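Local coordinates for endo-1,4-beta-xylanase (Pseudoalteromonas haloplanktis, PDB 2B4F), which hydrolyses beta-1,4-linked xylan as a cold-adapted family 8 glycoside hydrolase, and probably acts on beta-1,4-glucans such as cellulose as well, at residues N4-V9 against A354-G359; Y106-D111 against G120-K125; H113-K118 against S192-N197. The protein carries 1 engineered substitution. All blocks are in the same frame, centred on the assembly; numbering follows the deposited sequence.

Contact 1 (N4-V9 against A354-G359); sequences NNPSSV and ASTNAG. With XYP (beta-D-xylopyranose), chain C.
The two backbones come together closely at one point, where Asn4 CA lies 4.1 Å from Thr356 CA, and by Pro6 and Ala354 they have drawn apart to 6.6 Å between CA atoms. At the near point the Asn4 carbonyl leans on Thr356: Asn4 O is 3.4 Å from Thr356 CA in a C-H...O contact bent to 129° at the hydrogen, and Thr356 CB is just as near. The chi1 of Thr356, 60°, sends its two branches to different neighbours. CG2, anti to the carbonyl carbon, reaches Asn4 O at 3.5 Å and brushes Pro6 CD at 4.2 Å, the two side chains crossing at about a right angle. OG1 instead meets O1 of the chain C xylose at 3.1 Å, a hydrogen bond in which either oxygen could donate, and also pairs with Asn307 ND2. A water completes the junction. It accepts from Asn4 ND2 at 2.9 Å and from the backbone N of Ala358, and donates weakly to Thr356 O. On the other segment Ser355 OG takes the N-H of Asn357 at 3.1 Å, an ST turn leading into helix 358-369, and Asn357 OD1 caps that helix through the N-H of Gln360. The N-terminal arm is thus held here by nonpolar contact, C-H...O contact and a shared water, whereas the side-chain bonds described for Thr356 and Asn357 go to the sugar, to Asn307 and to the helix start; the arm meets this glycan-binding corner from the side of Thr356.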
loop_
_atom_site.group_PDB
_atom_site.type_symbol
_atom_site.label_atom_id
_atom_site.label_comp_id
_atom_site.label_asym_id
_atom_site.label_seq_id
_atom_site.Cartn_x
_atom_site.Cartn_y
_atom_site.Cartn_z
ATOM N N ASN A 4 -21.716 -8.814 6.854
ATOM C CA ASN A 4 -22.042 -8.364 5.495
ATOM C C ASN A 4 -22.772 -7.015 5.424
ATOM O O ASN A 4 -23.256 -6.627 4.369
ATOM C CB ASN A 4 -22.806 -9.455 4.740
ATOM C CG ASN A 4 -24.286 -9.573 5.160
ATOM O OD1 ASN A 4 -24.728 -8.986 6.144
ATOM N ND2 ASN A 4 -25.045 -10.342 4.389
ATOM N N ASN A 5 -22.792 -6.292 6.539
ATOM C CA ASN A 5 -23.431 -4.985 6.646
ATOM C C ASN A 5 -22.462 -3.984 7.291
ATOM O O ASN A 5 -22.723 -3.453 8.378
ATOM C CB ASN A 5 -24.729 -5.121 7.477
ATOM C CG ASN A 5 -25.640 -3.906 7.375
ATOM O OD1 ASN A 5 -25.568 -3.124 6.430
ATOM N ND2 ASN A 5 -26.522 -3.755 8.361
ATOM N N PRO A 6 -21.343 -3.700 6.619
ATOM C CA PRO A 6 -20.316 -2.846 7.214
ATOM C C PRO A 6 -20.896 -1.469 7.468
ATOM O O PRO A 6 -21.676 -0.953 6.647
ATOM C CB PRO A 6 -19.205 -2.812 6.147
ATOM C CG PRO A 6 -19.881 -3.158 4.883
ATOM C CD PRO A 6 -20.986 -4.123 5.254
ATOM N N SER A 7 -20.512 -0.899 8.599
ATOM C CA SER A 7 -21.057 0.344 9.077
ATOM C C SER A 7 -20.595 1.515 8.232
ATOM O O SER A 7 -19.471 1.552 7.738
ATOM C CB SER A 7 -20.647 0.582 10.530
ATOM O OG SER A 7 -20.959 1.904 10.941
ATOM N N SER A 8 -21.489 2.483 8.101
ATOM C CA SER A 8 -21.220 3.701 7.360
ATOM C C SER A 8 -20.386 4.632 8.219
ATOM O O SER A 8 -19.927 5.665 7.752
ATOM C CB SER A 8 -22.546 4.349 6.955
ATOM O OG SER A 8 -23.262 4.749 8.110
ATOM N N VAL A 9 -20.222 4.276 9.491
ATOM C CA VAL A 9 -19.330 4.971 10.406
ATOM C C VAL A 9 -18.033 4.162 10.546
ATOM O O VAL A 9 -18.049 2.976 10.898
ATOM C CB VAL A 9 -19.978 5.172 11.799
ATOM C CG1 VAL A 9 -19.056 5.980 12.718
ATOM C CG2 VAL A 9 -21.336 5.890 11.665
ATOM N N ALA A 354 -15.245 -4.169 2.757
ATOM C CA ALA A 354 -16.290 -3.426 2.059
ATOM C C ALA A 354 -17.303 -4.347 1.351
ATOM O O ALA A 354 -18.243 -3.855 0.724
ATOM C CB ALA A 354 -15.658 -2.472 1.056
ATOM N N SER A 355 -17.108 -5.667 1.422
ATOM C CA SER A 355 -18.008 -6.628 0.776
ATOM C C SER A 355 -19.287 -6.864 1.585
ATOM O O SER A 355 -19.269 -6.850 2.825
ATOM C CB SER A 355 -17.316 -7.971 0.571
ATOM O OG SER A 355 -18.222 -8.953 0.064
ATOM N N THR A 356 -20.395 -7.068 0.866
ATOM C CA THR A 356 -21.683 -7.417 1.487
ATOM C C THR A 356 -22.109 -8.832 1.123
ATOM O O THR A 356 -23.285 -9.189 1.267
ATOM C CB THR A 356 -22.794 -6.411 1.090
ATOM O OG1 THR A 356 -22.977 -6.402 -0.331
ATOM C CG2 THR A 356 -22.391 -4.995 1.426
ATOM N N ASN A 357 -21.162 -9.634 0.646
ATOM C CA ASN A 357 -21.447 -10.982 0.210
ATOM C C ASN A 357 -20.699 -12.034 1.010
ATOM O O ASN A 357 -19.502 -12.233 0.818
ATOM C CB ASN A 357 -21.134 -11.148 -1.271
ATOM C CG ASN A 357 -21.783 -12.391 -1.851
ATOM O OD1 ASN A 357 -21.338 -13.514 -1.600
ATOM N ND2 ASN A 357 -22.872 -12.200 -2.596
ATOM N N ALA A 358 -21.429 -12.738 1.872
ATOM C CA ALA A 358 -20.860 -13.760 2.738
ATOM C C ALA A 358 -20.181 -14.888 1.961
ATOM O O ALA A 358 -19.157 -15.408 2.399
ATOM C CB ALA A 358 -21.943 -14.307 3.699
ATOM N N GLY A 359 -20.734 -15.237 0.797
ATOM C CA GLY A 359 -20.118 -16.190 -0.113
ATOM C C GLY A 359 -18.750 -15.768 -0.649
ATOM O O GLY A 359 -17.852 -16.603 -0.794
HETATM O O1 XYP C . -25.526 -8.025 -1.078
HETATM C C1 XYP C . -25.195 -8.414 -2.401
HETATM C C2 XYP C . -25.127 -7.213 -3.303
HETATM C C3 XYP C . -24.911 -7.698 -4.734
HETATM C C4 XYP C . -23.716 -8.657 -4.850
HETATM C C5 XYP C . -23.614 -9.583 -3.640
HETATM O O2 XYP C . -26.301 -6.433 -3.209
HETATM O O3 XYP C . -24.711 -6.567 -5.548
HETATM O O4 XYP C . -23.860 -9.501 -5.981
HETATM O O5 XYP C . -23.964 -8.983 -2.407
HETATM O O HOH W 1 -24.290 -12.210 2.355
#

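Contact 2 (Y106-D111 against G120-K125); sequences YQKNPD and GVYAWK. With XYP (beta-D-xylopyranose), chain B; XYP (beta-D-xylopyranose), chain D.
Gln107 O receives the backbone N-H of Ala123 at 2.9 Å, and Tyr122 CA approaches the same oxygen in a C-H...O contact. Two residues on, Asn109 N gives an almost straight bond (169°) to Val121 O, also 2.9 Å. These two bonds flank Lys108 and Tyr122, the non-hydrogen-bonded pair of a single antiparallel bridge. Lys108 lays its CB over one face of the Tyr122 ring, 4.0 Å from the centroid, a CH-pi contact. With CG anti to the backbone N (chi1 -167°), the extended lysine passes the phenol oxygen and ends in a salt bridge from NZ to Asp111 OD2 at 3.0 Å. Close by, Asp111 OD1 lies 3.3 Å from Gly120 CA, where a side chain would collide. A water joins Gln107 NE2 to Ala123 O. At the turn of the chain, Trp124 puts one face under the chain B xylose and the rim of that face under the chain D xylose, while Lys125 CB backs the other face and Asp138 bonds NE1. With an alanine in place of Trp124, both sugars would probably lose their platform and Asp138 this donor. Such aromatic stacking on sugar rings is typical of the substrate clefts of glycoside hydrolases.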
loop_
_atom_site.group_PDB
_atom_site.type_symbol
_atom_site.label_atom_id
_atom_site.label_comp_id
_atom_site.label_asym_id
_atom_site.label_seq_id
_atom_site.Cartn_x
_atom_site.Cartn_y
_atom_site.Cartn_z
ATOM N N TYR A 106 19.635 7.396 2.925
ATOM C CA TYR A 106 20.024 6.805 1.641
ATOM C C TYR A 106 18.978 6.931 0.537
ATOM O O TYR A 106 19.332 6.893 -0.646
ATOM C CB TYR A 106 20.418 5.332 1.839
ATOM C CG TYR A 106 21.429 5.183 2.941
ATOM C CD1 TYR A 106 22.668 5.840 2.863
ATOM C CD2 TYR A 106 21.149 4.449 4.090
ATOM C CE1 TYR A 106 23.597 5.741 3.877
ATOM C CE2 TYR A 106 22.092 4.331 5.104
ATOM C CZ TYR A 106 23.310 4.990 4.995
ATOM O OH TYR A 106 24.238 4.900 6.008
ATOM N N GLN A 107 17.709 7.073 0.901
ATOM C CA GLN A 107 16.649 7.231 -0.101
ATOM C C GLN A 107 16.327 8.703 -0.379
ATOM O O GLN A 107 16.059 9.068 -1.507
ATOM C CB GLN A 107 15.386 6.444 0.295
ATOM C CG GLN A 107 15.578 4.911 0.180
ATOM C CD GLN A 107 14.417 4.122 0.773
ATOM O OE1 GLN A 107 13.859 4.509 1.806
ATOM N NE2 GLN A 107 14.061 3.010 0.134
ATOM N N LYS A 108 16.370 9.549 0.640
ATOM C CA LYS A 108 16.052 10.970 0.458
ATOM C C LYS A 108 17.017 11.690 -0.481
ATOM O O LYS A 108 18.223 11.707 -0.227
ATOM C CB LYS A 108 16.082 11.701 1.804
ATOM C CG LYS A 108 15.474 13.083 1.766
ATOM C CD LYS A 108 15.847 13.900 3.014
ATOM C CE LYS A 108 15.524 15.377 2.818
ATOM N NZ LYS A 108 16.176 16.194 3.881
ATOM N N ASN A 109 16.481 12.310 -1.542
ATOM C CA ASN A 109 17.260 13.205 -2.379
ATOM C C ASN A 109 17.503 14.523 -1.635
ATOM O O ASN A 109 16.608 15.021 -0.951
ATOM C CB ASN A 109 16.549 13.518 -3.693
ATOM C CG ASN A 109 16.389 12.312 -4.597
ATOM O OD1 ASN A 109 15.322 12.122 -5.182
ATOM N ND2 ASN A 109 17.437 11.516 -4.747
ATOM N N PRO A 110 18.690 15.117 -1.785
ATOM C CA PRO A 110 18.987 16.388 -1.103
ATOM C C PRO A 110 17.968 17.482 -1.401
ATOM O O PRO A 110 17.474 17.587 -2.522
ATOM C CB PRO A 110 20.363 16.798 -1.658
ATOM C CG PRO A 110 20.951 15.571 -2.234
ATOM C CD PRO A 110 19.819 14.643 -2.600
ATOM N N ASP A 111 17.694 18.319 -0.414
ATOM C CA ASP A 111 16.790 19.449 -0.607
ATOM C C ASP A 111 17.324 20.488 -1.602
ATOM O O ASP A 111 16.561 21.302 -2.095
ATOM C CB ASP A 111 16.467 20.091 0.744
ATOM C CG ASP A 111 15.736 19.132 1.666
ATOM O OD1 ASP A 111 14.791 18.453 1.193
ATOM O OD2 ASP A 111 16.055 18.963 2.854
ATOM N N GLY A 120 14.055 16.757 -1.931
ATOM C CA GLY A 120 13.375 16.161 -0.789
ATOM C C GLY A 120 12.489 14.950 -1.039
ATOM O O GLY A 120 11.927 14.428 -0.092
ATOM N N VAL A 121 12.356 14.489 -2.284
ATOM C CA VAL A 121 11.583 13.279 -2.554
ATOM C C VAL A 121 12.484 12.063 -2.363
ATOM O O VAL A 121 13.715 12.191 -2.278
ATOM C CB VAL A 121 10.911 13.283 -3.971
ATOM C CG1 VAL A 121 10.176 14.598 -4.193
ATOM C CG2 VAL A 121 11.922 13.030 -5.071
ATOM N N TYR A 122 11.874 10.887 -2.324
ATOM C CA TYR A 122 12.573 9.661 -1.980
ATOM C C TYR A 122 12.818 8.807 -3.228
ATOM O O TYR A 122 11.869 8.320 -3.861
ATOM C CB TYR A 122 11.818 8.923 -0.841
ATOM C CG TYR A 122 12.073 9.616 0.467
ATOM C CD1 TYR A 122 11.594 10.915 0.703
ATOM C CD2 TYR A 122 12.884 9.040 1.433
ATOM C CE1 TYR A 122 11.887 11.582 1.881
ATOM C CE2 TYR A 122 13.179 9.701 2.613
ATOM C CZ TYR A 122 12.691 10.966 2.836
ATOM O OH TYR A 122 13.034 11.606 4.020
ATOM N N ALA A 123 14.103 8.678 -3.595
ATOM C CA ALA A 123 14.537 7.852 -4.733
ATOM C C ALA A 123 13.923 6.451 -4.663
ATOM O O ALA A 123 14.150 5.725 -3.690
ATOM C CB ALA A 123 16.042 7.761 -4.760
ATOM N N TRP A 124 13.129 6.075 -5.668
ATOM C CA TRP A 124 12.304 4.885 -5.538
ATOM C C TRP A 124 13.069 3.587 -5.605
ATOM O O TRP A 124 12.585 2.575 -5.094
ATOM C CB TRP A 124 11.139 4.868 -6.504
ATOM C CG TRP A 124 11.404 4.364 -7.877
ATOM C CD1 TRP A 124 11.842 5.097 -8.954
ATOM C CD2 TRP A 124 11.195 3.031 -8.362
ATOM N NE1 TRP A 124 11.931 4.288 -10.063
ATOM C CE2 TRP A 124 11.540 3.020 -9.731
ATOM C CE3 TRP A 124 10.747 1.838 -7.777
ATOM C CZ2 TRP A 124 11.446 1.868 -10.525
ATOM C CZ3 TRP A 124 10.650 0.710 -8.557
ATOM C CH2 TRP A 124 11.009 0.729 -9.921
ATOM N N LYS A 125 14.221 3.609 -6.274
ATOM C CA LYS A 125 15.001 2.398 -6.491
ATOM C C LYS A 125 16.478 2.619 -6.202
ATOM O O LYS A 125 17.147 3.420 -6.890
ATOM C CB LYS A 125 14.825 1.907 -7.934
ATOM C CG LYS A 125 15.503 0.575 -8.192
ATOM C CD LYS A 125 15.516 0.164 -9.667
ATOM C CE LYS A 125 14.199 -0.449 -10.127
ATOM N NZ LYS A 125 14.252 -0.913 -11.595
HETATM C C1 XYP B . 7.545 3.240 -10.313
HETATM C C2 XYP B . 7.491 2.899 -11.795
HETATM C C3 XYP B . 8.417 3.772 -12.677
HETATM C C4 XYP B . 8.446 5.221 -12.183
HETATM C C5 XYP B . 8.562 5.312 -10.666
HETATM O O2 XYP B . 7.768 1.515 -11.984
HETATM O O3 XYP B . 8.021 3.755 -14.053
HETATM O O4 XYP B . 9.474 5.835 -12.770
HETATM O O5 XYP B . 7.518 4.587 -10.077
HETATM C C1 XYP D . 5.753 -0.965 -7.979
HETATM C C2 XYP D . 5.139 0.193 -7.222
HETATM C C3 XYP D . 5.234 1.483 -8.043
HETATM C C4 XYP D . 6.595 1.668 -8.739
HETATM C C5 XYP D . 7.088 0.351 -9.349
HETATM O O2 XYP D . 3.764 0.022 -6.937
HETATM O O3 XYP D . 4.905 2.607 -7.227
HETATM O O4 XYP D . 6.371 2.643 -9.727
HETATM O O5 XYP D . 7.049 -0.662 -8.350
HETATM O O HOH W 2 14.565 3.154 -2.652
#

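Contact 3 (H113-K118 against S192-N197); sequences HPDAKK and SPYIDN. With XYP (beta-D-xylopyranose), chain E.
Tyr194 and Ser192 belong to the larger of the two glycan pockets, and it is through Tyr194 that this wall of the pocket reaches the loop 113-118. Tyr194 OH donates to Asp115 OD2 at 2.5 Å, a short bond. The carboxylate oxygen lies at the ring edge, in the ring plane, yet the hydroxyl comes to it from 48° above the carboxylate plane, the two planes being 62° apart. Asp115 is placed for this by a chi1 of -173°, which puts CG anti to the backbone N and leaves OD2 at the phenol. Its other oxygen, OD1, takes the N-H of Lys117 at 3.1 Å, an Asx turn. Lys117 runs obliquely past the ring, CD 3.7 Å from Tyr194 CE1; its CE comes 3.6 Å from Pro193 O, and the bend at chi4 turns NZ aside. Lys118 crosses the tyrosine at about a right angle with Lys118 CE 3.3 Å from Tyr194 OH, while its NZ goes on to a salt bridge with Glu139. Behind it the His113 ring carries Lys118 CB over its centre, takes the Asp115 N-H on ND1 at 3.0 Å, and bonds Glu139 through NE2. On the pocket side, Tyr194 CB is 3.8 Å from O4 of the chain E xylose, a van der Waals approach. An O-H and an N-H donor on the Asp115 carboxylate would probably favour its ionised form; ND1 accepting the backbone N-H is consistent with the ring hydrogen lying on NE2. The outcome is a tyrosine pinned by its hydroxyl beside the sugar.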
loop_
_atom_site.group_PDB
_atom_site.type_symbol
_atom_site.label_atom_id
_atom_site.label_comp_id
_atom_site.label_asym_id
_atom_site.label_seq_id
_atom_site.Cartn_x
_atom_site.Cartn_y
_atom_site.Cartn_z
ATOM N N HIS A 113 19.011 19.492 -4.412
ATOM C CA HIS A 113 19.183 18.804 -5.687
ATOM C C HIS A 113 18.972 19.813 -6.831
ATOM O O HIS A 113 18.048 20.621 -6.781
ATOM C CB HIS A 113 18.183 17.631 -5.821
ATOM C CG HIS A 113 18.516 16.666 -6.917
ATOM N ND1 HIS A 113 18.358 16.973 -8.249
ATOM C CD2 HIS A 113 18.995 15.399 -6.880
ATOM C CE1 HIS A 113 18.718 15.938 -8.987
ATOM N NE2 HIS A 113 19.111 14.968 -8.179
ATOM N N PRO A 114 19.842 19.787 -7.839
ATOM C CA PRO A 114 19.716 20.697 -8.998
ATOM C C PRO A 114 18.350 20.648 -9.707
ATOM O O PRO A 114 17.880 21.658 -10.249
ATOM C CB PRO A 114 20.827 20.224 -9.950
ATOM C CG PRO A 114 21.414 18.950 -9.343
ATOM C CD PRO A 114 21.042 18.937 -7.910
ATOM N N ASP A 115 17.736 19.468 -9.716
ATOM C CA ASP A 115 16.394 19.303 -10.249
ATOM C C ASP A 115 15.381 19.598 -9.131
ATOM O O ASP A 115 15.276 18.837 -8.157
ATOM C CB ASP A 115 16.248 17.877 -10.788
ATOM C CG ASP A 115 14.941 17.646 -11.512
ATOM O OD1 ASP A 115 14.038 18.501 -11.429
ATOM O OD2 ASP A 115 14.740 16.621 -12.185
ATOM N N ALA A 116 14.628 20.693 -9.260
ATOM C CA ALA A 116 13.700 21.106 -8.201
ATOM C C ALA A 116 12.623 20.052 -7.935
ATOM O O ALA A 116 12.102 19.970 -6.834
ATOM C CB ALA A 116 13.045 22.448 -8.530
ATOM N N LYS A 117 12.301 19.259 -8.944
ATOM C CA LYS A 117 11.273 18.215 -8.819
ATOM C C LYS A 117 11.691 17.009 -7.954
ATOM O O LYS A 117 10.841 16.252 -7.496
ATOM C CB LYS A 117 10.853 17.733 -10.196
ATOM C CG LYS A 117 9.936 18.695 -10.926
ATOM C CD LYS A 117 9.648 18.202 -12.339
ATOM C CE LYS A 117 8.652 19.092 -13.067
ATOM N NZ LYS A 117 9.360 20.256 -13.663
ATOM N N LYS A 118 12.993 16.849 -7.754
ATOM C CA LYS A 118 13.561 15.776 -6.947
ATOM C C LYS A 118 13.895 16.227 -5.528
ATOM O O LYS A 118 14.227 15.387 -4.673
ATOM C CB LYS A 118 14.826 15.230 -7.621
ATOM C CG LYS A 118 14.568 14.166 -8.688
ATOM C CD LYS A 118 15.779 14.019 -9.588
ATOM C CE LYS A 118 15.592 13.031 -10.732
ATOM N NZ LYS A 118 16.947 12.711 -11.328
ATOM N N SER A 192 4.012 10.537 -11.388
ATOM C CA SER A 192 5.360 11.088 -11.469
ATOM C C SER A 192 5.360 12.618 -11.562
ATOM O O SER A 192 4.492 13.183 -12.175
ATOM C CB SER A 192 6.080 10.532 -12.695
ATOM O OG SER A 192 7.428 10.975 -12.692
ATOM N N PRO A 193 6.333 13.275 -10.958
ATOM C CA PRO A 193 6.528 14.725 -11.162
ATOM C C PRO A 193 6.691 15.133 -12.633
ATOM O O PRO A 193 6.364 16.265 -12.974
ATOM C CB PRO A 193 7.829 15.020 -10.403
ATOM C CG PRO A 193 7.964 13.959 -9.420
ATOM C CD PRO A 193 7.298 12.719 -9.989
ATOM N N TYR A 194 7.153 14.210 -13.471
ATOM C CA TYR A 194 7.491 14.485 -14.875
ATOM C C TYR A 194 6.366 14.231 -15.879
ATOM O O TYR A 194 6.567 14.386 -17.084
ATOM C CB TYR A 194 8.738 13.676 -15.247
ATOM C CG TYR A 194 9.887 13.972 -14.321
ATOM C CD1 TYR A 194 10.650 15.141 -14.471
ATOM C CD2 TYR A 194 10.180 13.132 -13.260
ATOM C CE1 TYR A 194 11.702 15.436 -13.588
ATOM C CE2 TYR A 194 11.219 13.418 -12.373
ATOM C CZ TYR A 194 11.973 14.571 -12.539
ATOM O OH TYR A 194 13.003 14.840 -11.654
ATOM N N ILE A 195 5.175 13.870 -15.401
ATOM C CA ILE A 195 4.044 13.614 -16.296
ATOM C C ILE A 195 2.795 14.203 -15.677
ATOM O O ILE A 195 2.522 13.991 -14.483
ATOM C CB ILE A 195 3.870 12.081 -16.538
ATOM C CG1 ILE A 195 5.164 11.462 -17.070
ATOM C CG2 ILE A 195 2.755 11.820 -17.515
ATOM C CD1 ILE A 195 5.185 9.934 -17.075
ATOM N N ASP A 196 2.034 14.947 -16.468
ATOM C CA ASP A 196 0.829 15.578 -15.972
ATOM C C ASP A 196 -0.394 14.773 -16.359
ATOM O O ASP A 196 -0.325 13.886 -17.230
ATOM C CB ASP A 196 0.715 17.026 -16.480
ATOM C CG ASP A 196 1.737 17.964 -15.846
ATOM O OD1 ASP A 196 2.513 17.564 -14.931
ATOM O OD2 ASP A 196 1.821 19.153 -16.202
ATOM N N ASN A 197 -1.515 15.099 -15.716
ATOM C CA ASN A 197 -2.798 14.410 -15.909
ATOM C C ASN A 197 -2.645 12.903 -15.805
ATOM O O ASN A 197 -3.175 12.149 -16.622
ATOM C CB ASN A 197 -3.430 14.785 -17.265
ATOM C CG ASN A 197 -4.842 14.256 -17.438
ATOM O OD1 ASN A 197 -5.600 14.092 -16.471
ATOM N ND2 ASN A 197 -5.207 13.961 -18.694
HETATM C C1 XYP E . 9.247 7.092 -13.404
HETATM C C2 XYP E . 10.590 7.770 -13.585
HETATM C C3 XYP E . 10.414 9.096 -14.345
HETATM C C4 XYP E . 9.635 8.860 -15.647
HETATM C C5 XYP E . 8.329 8.158 -15.278
HETATM O O2 XYP E . 11.180 7.997 -12.318
HETATM O O3 XYP E . 11.675 9.694 -14.543
HETATM O O4 XYP E . 9.333 10.060 -16.353
HETATM O O5 XYP E . 8.597 6.934 -14.606
#

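Contact 1 spans nearly the whole chain, joining the N-terminal arm to the start of helix 358-369, and contacts 2 and 3 are nested inside that loop. The latter two cross along the chain, in the order 106-111, 113-118, 120-125, 192-197, and their centres are 12 Å apart; they touch where Asn109 CB meets Lys118 O. Contact 2 links the end of helix 93-107 to strand 123-128, and contact 3 ties the excursion between them to the loop before helix 206-215, so both contribute to one glycan pocket, through Trp124 and through Ser192 and Tyr194. Contact 1 lies about 40 Å away between centres, across the chain's centre, at a separate glycan site.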